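Local coordinates for flagellar motor switch protein FliG (Aquifex aeolicus, PDB 3HJL), which probably forms part of the rotor-mounted switch complex of the bacterial flagellum, which contacts motor components that determine the direction of rotation, at residues A[197-209]-A[227-239]. Sequence-based numbering, arbitrary orientation.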
ATOM      1  N   LEU A 197      -1.857 -17.193 -13.841  1.00 57.99           N
ATOM      2  CA  LEU A 197      -1.329 -17.118 -15.196  1.00 59.68           C
ATOM      3  C   LEU A 197       0.095 -16.568 -15.161  1.00 58.50           C
ATOM      4  O   LEU A 197       0.348 -15.559 -14.516  1.00 60.37           O
ATOM      5  CB  LEU A 197      -2.265 -16.223 -16.041  1.00 56.69           C
ATOM      6  CG  LEU A 197      -1.904 -15.957 -17.505  1.00 61.81           C
ATOM      7  CD1 LEU A 197      -3.124 -16.067 -18.406  1.00 60.08           C
ATOM      8  CD2 LEU A 197      -1.214 -14.604 -17.670  1.00 59.76           C
ATOM      9  N   GLU A 198       1.023 -17.252 -15.826  1.00 61.09           N
ATOM     10  CA  GLU A 198       2.418 -16.814 -15.874  1.00 66.38           C
ATOM     11  C   GLU A 198       2.593 -15.903 -17.083  1.00 52.81           C
ATOM     12  O   GLU A 198       3.003 -16.340 -18.159  1.00 50.20           O
ATOM     13  CB  GLU A 198       3.375 -18.013 -15.922  1.00 68.22           C
ATOM     14  CG  GLU A 198       4.836 -17.642 -15.709  1.00 71.11           C
ATOM     15  CD  GLU A 198       5.751 -18.858 -15.596  1.00 77.14           C
ATOM     16  OE1 GLU A 198       6.547 -18.898 -14.636  1.00 90.22           O
ATOM     17  OE2 GLU A 198       5.665 -19.779 -16.443  1.00 71.04           O
ATOM     18  N   GLY A 199       2.252 -14.636 -16.887  1.00 51.50           N
ATOM     19  CA  GLY A 199       2.285 -13.620 -17.944  1.00 58.98           C
ATOM     20  C   GLY A 199       3.580 -13.480 -18.724  1.00 59.25           C
ATOM     21  O   GLY A 199       3.551 -13.277 -19.942  1.00 59.22           O
ATOM     22  N   THR A 200       4.715 -13.564 -18.027  1.00 60.22           N
ATOM     23  CA  THR A 200       6.034 -13.530 -18.684  1.00 58.97           C
ATOM     24  C   THR A 200       6.201 -14.695 -19.674  1.00 63.02           C
ATOM     25  O   THR A 200       6.763 -14.516 -20.757  1.00 66.52           O
ATOM     26  CB  THR A 200       7.184 -13.560 -17.653  1.00 60.41           C
ATOM     27  OG1 THR A 200       6.950 -14.602 -16.700  1.00 63.39           O
ATOM     28  CG2 THR A 200       7.271 -12.239 -16.920  1.00 54.62           C
ATOM     29  N   ALA A 201       5.666 -15.865 -19.311  1.00 65.17           N
ATOM     30  CA  ALA A 201       5.694 -17.050 -20.172  1.00 66.01           C
ATOM     31  C   ALA A 201       4.774 -16.896 -21.379  1.00 61.34           C
ATOM     32  O   ALA A 201       5.171 -17.194 -22.504  1.00 69.08           O
ATOM     33  CB  ALA A 201       5.315 -18.303 -19.374  1.00 55.19           C
ATOM     34  N   VAL A 202       3.545 -16.450 -21.137  1.00 67.24           N
ATOM     35  CA  VAL A 202       2.565 -16.222 -22.213  1.00 58.11           C
ATOM     36  C   VAL A 202       3.095 -15.177 -23.217  1.00 59.68           C
ATOM     37  O   VAL A 202       3.060 -15.403 -24.428  1.00 62.44           O
ATOM     38  CB  VAL A 202       1.192 -15.785 -21.637  1.00 56.42           C
ATOM     39  CG1 VAL A 202       0.220 -15.417 -22.758  1.00 51.91           C
ATOM     40  CG2 VAL A 202       0.590 -16.902 -20.733  1.00 48.19           C
ATOM     41  N   ALA A 203       3.640 -14.075 -22.695  1.00 60.78           N
ATOM     42  CA  ALA A 203       4.267 -13.028 -23.514  1.00 65.53           C
ATOM     43  C   ALA A 203       5.461 -13.563 -24.322  1.00 67.19           C
ATOM     44  O   ALA A 203       5.656 -13.188 -25.479  1.00 65.16           O
ATOM     45  CB  ALA A 203       4.715 -11.858 -22.625  1.00 64.66           C
ATOM     46  N   ALA A 204       6.242 -14.444 -23.703  1.00 68.05           N
ATOM     47  CA  ALA A 204       7.385 -15.086 -24.354  1.00 58.03           C
ATOM     48  C   ALA A 204       6.995 -15.945 -25.575  1.00 66.50           C
ATOM     49  O   ALA A 204       7.660 -15.869 -26.611  1.00 74.28           O
ATOM     50  CB  ALA A 204       8.134 -15.924 -23.344  1.00 62.07           C
ATOM     51  N   GLU A 205       5.944 -16.766 -25.445  1.00 59.50           N
ATOM     52  CA  GLU A 205       5.461 -17.609 -26.564  1.00 58.92           C
ATOM     53  C   GLU A 205       5.038 -16.743 -27.742  1.00 61.01           C
ATOM     54  O   GLU A 205       5.378 -17.031 -28.893  1.00 59.48           O
ATOM     55  CB  GLU A 205       4.247 -18.460 -26.150  1.00 54.42           C
ATOM     56  CG  GLU A 205       4.510 -19.560 -25.135  1.00 62.88           C
ATOM     57  CD  GLU A 205       5.323 -20.729 -25.676  1.00 77.12           C
ATOM     58  OE1 GLU A 205       5.760 -21.558 -24.847  1.00 86.72           O
ATOM     59  OE2 GLU A 205       5.533 -20.828 -26.908  1.00 87.19           O
ATOM     60  N   LEU A 206       4.243 -15.722 -27.432  1.00 61.77           N
ATOM     61  CA  LEU A 206       3.728 -14.772 -28.418  1.00 62.53           C
ATOM     62  C   LEU A 206       4.890 -14.125 -29.173  1.00 59.34           C
ATOM     63  O   LEU A 206       4.905 -14.134 -30.401  1.00 62.23           O
ATOM     64  CB  LEU A 206       2.850 -13.714 -27.713  1.00 58.98           C
ATOM     65  CG  LEU A 206       2.162 -12.579 -28.484  1.00 61.07           C
ATOM     66  CD1 LEU A 206       1.166 -11.865 -27.568  1.00 66.02           C
ATOM     67  CD2 LEU A 206       3.151 -11.574 -29.045  1.00 56.39           C
ATOM     68  N   LEU A 207       5.870 -13.608 -28.430  1.00 62.88           N
ATOM     69  CA  LEU A 207       7.067 -12.994 -29.024  1.00 62.32           C
ATOM     70  C   LEU A 207       7.852 -13.990 -29.877  1.00 66.82           C
ATOM     71  O   LEU A 207       8.267 -13.659 -30.977  1.00 73.79           O
ATOM     72  CB  LEU A 207       7.973 -12.400 -27.944  1.00 61.56           C
ATOM     73  CG  LEU A 207       7.423 -11.160 -27.231  1.00 65.66           C
ATOM     74  CD1 LEU A 207       8.114 -10.993 -25.897  1.00 69.55           C
ATOM     75  CD2 LEU A 207       7.571  -9.897 -28.080  1.00 59.22           C
ATOM     76  N   ASN A 208       8.027 -15.214 -29.379  1.00 67.14           N
ATOM     77  CA  ASN A 208       8.692 -16.279 -30.151  1.00 59.63           C
ATOM     78  C   ASN A 208       7.937 -16.672 -31.417  1.00 62.04           C
ATOM     79  O   ASN A 208       8.538 -17.211 -32.335  1.00 61.35           O
ATOM     80  CB  ASN A 208       8.911 -17.534 -29.290  1.00 60.46           C
ATOM     81  CG  ASN A 208      10.007 -17.354 -28.252  1.00 65.74           C
ATOM     82  OD1 ASN A 208      10.903 -16.509 -28.400  1.00 61.87           O
ATOM     83  ND2 ASN A 208       9.962 -18.174 -27.206  1.00 61.31           N
ATOM     84  N   THR A 209       6.618 -16.455 -31.436  1.00 62.82           N
ATOM     85  CA  THR A 209       5.796 -16.678 -32.629  1.00 59.51           C
ATOM     86  C   THR A 209       5.913 -15.493 -33.615  1.00 61.64           C
ATOM     87  O   THR A 209       5.859 -15.691 -34.833  1.00 57.04           O
ATOM     88  CB  THR A 209       4.324 -16.906 -32.240  1.00 62.38           C
ATOM     89  OG1 THR A 209       4.248 -17.980 -31.291  1.00 64.92           O
ATOM     90  CG2 THR A 209       3.477 -17.240 -33.466  1.00 58.35           C
ATOM     91  N   PRO A 227      13.742  -2.250 -17.804  1.00 68.96           N
ATOM     92  CA  PRO A 227      14.745  -3.253 -18.208  1.00 69.73           C
ATOM     93  C   PRO A 227      14.665  -4.586 -17.448  1.00 69.07           C
ATOM     94  O   PRO A 227      15.187  -5.596 -17.932  1.00 62.68           O
ATOM     95  CB  PRO A 227      16.076  -2.551 -17.925  1.00 65.24           C
ATOM     96  CG  PRO A 227      15.772  -1.575 -16.868  1.00 66.65           C
ATOM     97  CD  PRO A 227      14.362  -1.122 -17.085  1.00 67.20           C
ATOM     98  N   LEU A 228      14.027  -4.577 -16.275  1.00 70.66           N
ATOM     99  CA  LEU A 228      13.844  -5.784 -15.470  1.00 69.64           C
ATOM    100  C   LEU A 228      12.759  -6.680 -16.069  1.00 65.24           C
ATOM    101  O   LEU A 228      12.901  -7.897 -16.052  1.00 63.81           O
ATOM    102  CB  LEU A 228      13.499  -5.413 -14.015  1.00 73.07           C
ATOM    103  CG  LEU A 228      13.800  -6.452 -12.921  1.00 72.34           C
ATOM    104  CD1 LEU A 228      13.959  -5.768 -11.560  1.00 67.81           C
ATOM    105  CD2 LEU A 228      12.740  -7.548 -12.858  1.00 66.47           C
ATOM    106  N   LEU A 229      11.689  -6.080 -16.603  1.00 66.46           N
ATOM    107  CA  LEU A 229      10.575  -6.854 -17.196  1.00 68.33           C
ATOM    108  C   LEU A 229      11.022  -7.504 -18.511  1.00 65.68           C
ATOM    109  O   LEU A 229      10.729  -8.672 -18.752  1.00 68.37           O
ATOM    110  CB  LEU A 229       9.329  -5.976 -17.440  1.00 64.86           C
ATOM    111  CG  LEU A 229       7.919  -6.596 -17.305  1.00 66.58           C
ATOM    112  CD1 LEU A 229       6.876  -5.723 -18.028  1.00 57.24           C
ATOM    113  CD2 LEU A 229       7.824  -8.036 -17.799  1.00 64.52           C
ATOM    114  N   GLU A 230      11.721  -6.735 -19.350  1.00 66.11           N
ATOM    115  CA  GLU A 230      12.288  -7.247 -20.605  1.00 62.83           C
ATOM    116  C   GLU A 230      13.089  -8.514 -20.347  1.00 62.15           C
ATOM    117  O   GLU A 230      12.897  -9.514 -21.022  1.00 59.67           O
ATOM    118  CB  GLU A 230      13.213  -6.199 -21.239  1.00 61.77           C
ATOM    119  CG  GLU A 230      13.878  -6.634 -22.568  1.00 62.07           C
ATOM    120  CD  GLU A 230      15.092  -5.791 -22.937  1.00 57.87           C
ATOM    121  OE1 GLU A 230      15.986  -5.601 -22.083  1.00 62.76           O
ATOM    122  OE2 GLU A 230      15.183  -5.382 -24.108  1.00 51.96           O
ATOM    123  N   GLU A 231      13.982  -8.454 -19.365  1.00 63.88           N
ATOM    124  CA  GLU A 231      14.840  -9.585 -19.028  1.00 69.33           C
ATOM    125  C   GLU A 231      14.055 -10.800 -18.540  1.00 69.34           C
ATOM    126  O   GLU A 231      14.366 -11.919 -18.933  1.00 71.19           O
ATOM    127  CB  GLU A 231      15.908  -9.167 -18.004  1.00 64.20           C
ATOM    128  CG  GLU A 231      16.804 -10.298 -17.445  1.00 67.06           C
ATOM    129  CD  GLU A 231      17.687 -10.987 -18.485  1.00 65.00           C
ATOM    130  OE1 GLU A 231      18.529 -11.810 -18.068  1.00 70.03           O
ATOM    131  OE2 GLU A 231      17.571 -10.706 -19.696  1.00 52.65           O
ATOM    132  N   ARG A 232      13.051 -10.578 -17.690  1.00 71.15           N
ATOM    133  CA  ARG A 232      12.191 -11.671 -17.215  1.00 73.79           C
ATOM    134  C   ARG A 232      11.417 -12.332 -18.356  1.00 67.70           C
ATOM    135  O   ARG A 232      11.187 -13.542 -18.321  1.00 69.29           O
ATOM    136  CB  ARG A 232      11.237 -11.196 -16.111  1.00 77.02           C
ATOM    137  CG  ARG A 232      11.955 -10.897 -14.797  1.00 80.92           C
ATOM    138  CD  ARG A 232      11.013 -10.582 -13.636  1.00 82.27           C
ATOM    139  NE  ARG A 232       9.936  -9.646 -13.993  1.00 82.42           N
ATOM    140  CZ  ARG A 232       8.646  -9.960 -14.185  1.00 86.23           C
ATOM    141  NH1 ARG A 232       8.185 -11.208 -14.040  1.00 87.28           N
ATOM    142  NH2 ARG A 232       7.785  -8.995 -14.506  1.00 89.34           N
ATOM    143  N   ILE A 233      11.041 -11.543 -19.368  1.00 63.52           N
ATOM    144  CA  ILE A 233      10.413 -12.082 -20.574  1.00 64.67           C
ATOM    145  C   ILE A 233      11.407 -12.937 -21.368  1.00 65.35           C
ATOM    146  O   ILE A 233      11.074 -14.061 -21.753  1.00 68.88           O
ATOM    147  CB  ILE A 233       9.838 -10.968 -21.501  1.00 67.32           C
ATOM    148  CG1 ILE A 233       8.658 -10.255 -20.835  1.00 69.17           C
ATOM    149  CG2 ILE A 233       9.358 -11.566 -22.824  1.00 60.86           C
ATOM    150  CD1 ILE A 233       8.272  -8.961 -21.518  1.00 63.72           C
ATOM    151  N   ARG A 234      12.624 -12.417 -21.580  1.00 65.22           N
ATOM    152  CA  ARG A 234      13.663 -13.131 -22.353  1.00 62.06           C
ATOM    153  C   ARG A 234      14.072 -14.459 -21.713  1.00 63.00           C
ATOM    154  O   ARG A 234      14.400 -15.403 -22.421  1.00 69.85           O
ATOM    155  CB  ARG A 234      14.920 -12.273 -22.558  1.00 60.59           C
ATOM    156  CG  ARG A 234      14.700 -10.940 -23.271  1.00 59.37           C
ATOM    157  CD  ARG A 234      16.020 -10.324 -23.735  1.00 62.76           C
ATOM    158  NE  ARG A 234      16.125 -10.331 -25.200  1.00 63.77           N
ATOM    159  CZ  ARG A 234      15.786  -9.318 -26.010  1.00 64.63           C
ATOM    160  NH1 ARG A 234      15.349  -8.139 -25.535  1.00 68.43           N
ATOM    161  NH2 ARG A 234      15.907  -9.472 -27.324  1.00 64.73           N
ATOM    162  N   GLU A 235      14.108 -14.501 -20.379  1.00 66.58           N
ATOM    163  CA  GLU A 235      14.341 -15.748 -19.629  1.00 61.53           C
ATOM    164  C   GLU A 235      13.324 -16.840 -20.002  1.00 57.49           C
ATOM    165  O   GLU A 235      13.683 -18.008 -20.139  1.00 72.57           O
ATOM    166  CB  GLU A 235      14.283 -15.482 -18.120  1.00 56.96           C
ATOM    167  CG  GLU A 235      15.509 -14.742 -17.575  1.00 61.53           C
ATOM    168  CD  GLU A 235      15.388 -14.366 -16.097  1.00 64.24           C
ATOM    169  OE1 GLU A 235      14.299 -14.560 -15.502  1.00 62.86           O
ATOM    170  OE2 GLU A 235      16.395 -13.873 -15.530  1.00 61.30           O
ATOM    171  N   LYS A 236      12.073 -16.444 -20.196  1.00 62.30           N
ATOM    172  CA  LYS A 236      11.017 -17.371 -20.606  1.00 66.06           C
ATOM    173  C   LYS A 236      11.029 -17.710 -22.104  1.00 63.15           C
ATOM    174  O   LYS A 236      10.442 -18.727 -22.499  1.00 58.20           O
ATOM    175  CB  LYS A 236       9.650 -16.810 -20.218  1.00 65.64           C
ATOM    176  CG  LYS A 236       9.466 -16.560 -18.719  1.00 64.41           C
ATOM    177  CD  LYS A 236       9.513 -17.838 -17.921  1.00 59.25           C
ATOM    178  CE  LYS A 236       9.074 -17.607 -16.504  1.00 62.82           C
ATOM    179  NZ  LYS A 236       9.148 -18.870 -15.736  1.00 72.21           N
ATOM    180  N   MET A 237      11.664 -16.863 -22.929  1.00 66.95           N
ATOM    181  CA  MET A 237      11.773 -17.099 -24.389  1.00 64.18           C
ATOM    182  C   MET A 237      12.701 -18.266 -24.743  1.00 59.68           C
ATOM    183  O   MET A 237      12.499 -18.924 -25.766  1.00 65.51           O
ATOM    184  CB  MET A 237      12.204 -15.826 -25.132  1.00 63.04           C
ATOM    185  CG  MET A 237      11.099 -14.759 -25.236  1.00 63.09           C
ATOM    186  SD  MET A 237      11.690 -13.149 -25.826  1.00 68.55           S
ATOM    187  CE  MET A 237      12.367 -13.569 -27.431  1.00 66.43           C
ATOM    188  N   PHE A 238      13.754 -18.466 -23.948  1.00 62.70           N
ATOM    189  CA  PHE A 238      14.562 -19.686 -24.044  1.00 58.53           C
ATOM    190  C   PHE A 238      14.799 -20.260 -22.649  1.00 55.95           C
ATOM    191  O   PHE A 238      15.499 -19.637 -21.796  1.00 58.25           O
ATOM    192  CB  PHE A 238      15.901 -19.479 -24.762  1.00 58.02           C
ATOM    193  CG  PHE A 238      16.551 -20.779 -25.185  1.00 51.47           C
ATOM    194  CD1 PHE A 238      16.294 -21.317 -26.442  1.00 52.50           C
ATOM    195  CD2 PHE A 238      17.319 -21.513 -24.291  1.00 56.20           C
ATOM    196  CE1 PHE A 238      16.828 -22.535 -26.817  1.00 56.00           C
ATOM    197  CE2 PHE A 238      17.861 -22.732 -24.656  1.00 59.41           C
ATOM    198  CZ  PHE A 238      17.615 -23.247 -25.925  1.00 59.12           C
ATOM    199  N   THR A 239      14.225 -21.457 -22.442  1.00 59.48           N
ATOM    200  CA  THR A 239      14.297 -22.176 -21.174  1.00 62.86           C
ATOM    201  C   THR A 239      15.204 -23.389 -21.364  1.00 64.30           C
ATOM    202  O   THR A 239      15.577 -23.726 -22.494  1.00 62.97           O
ATOM    203  CB  THR A 239      12.866 -22.610 -20.695  1.00 71.14           C
ATOM    204  OG1 THR A 239      12.927 -23.088 -19.346  1.00 86.73           O
ATOM    205  CG2 THR A 239      12.271 -23.699 -21.589  1.00 66.68           C
TER
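Helices 199-209 and 227-237 cross with axes 8.0 Å apart and an angle of -68°, bringing A204 to M237, T200 to I233 and A201 to K236 in the backbone register. Helix 212-225 lies between the two in sequence and packs against both, L219 touching L207 and M237, in the all-helical superhelical architecture of FliG, which contains armadillo repeat motifs. At the crossing the methyl of A204 packs against K236 and M237, its CB lying 3.6 Å from K236 CB and 3.7 Å from M237 N. On the buried side L207 reaches across I233 at about a right angle, L207 CD1 to I233 CG2 3.4 Å, while the sulfur of M237 lies farther from the same L207 methyl. Polar contacts, E198 with K236 and N208 with M237, lie toward both ends of helix 199-209. K236 points toward that helix; a bend at chi2 (-65°) followed by an extended chain carries CE past T200 OG1 and brings NZ to E198 OE1 at 2.8 Å, in a salt bridge that enters from above the carboxylate plane. E198 occupies the N-cap position of helix 199-209, and this ion pair ties that helix start to the last turn of helix 227-237. T200 turns its other branch, CG2, to the R232 guanidinium. Near the C-terminal end of helix 199-209, N208 ND2 donates to M237 O at 3.0 Å, in the carbonyl plane on a lone pair, with an N-H...O angle of 146°, just before F238 leaves helical geometry. With an alanine here in place of N208, M237 O would probably lose this donor and a gap would open beside the methionine chain. N208 OD1 lies against M237 CB and CG and comes within 3.4 Å of M237 CE.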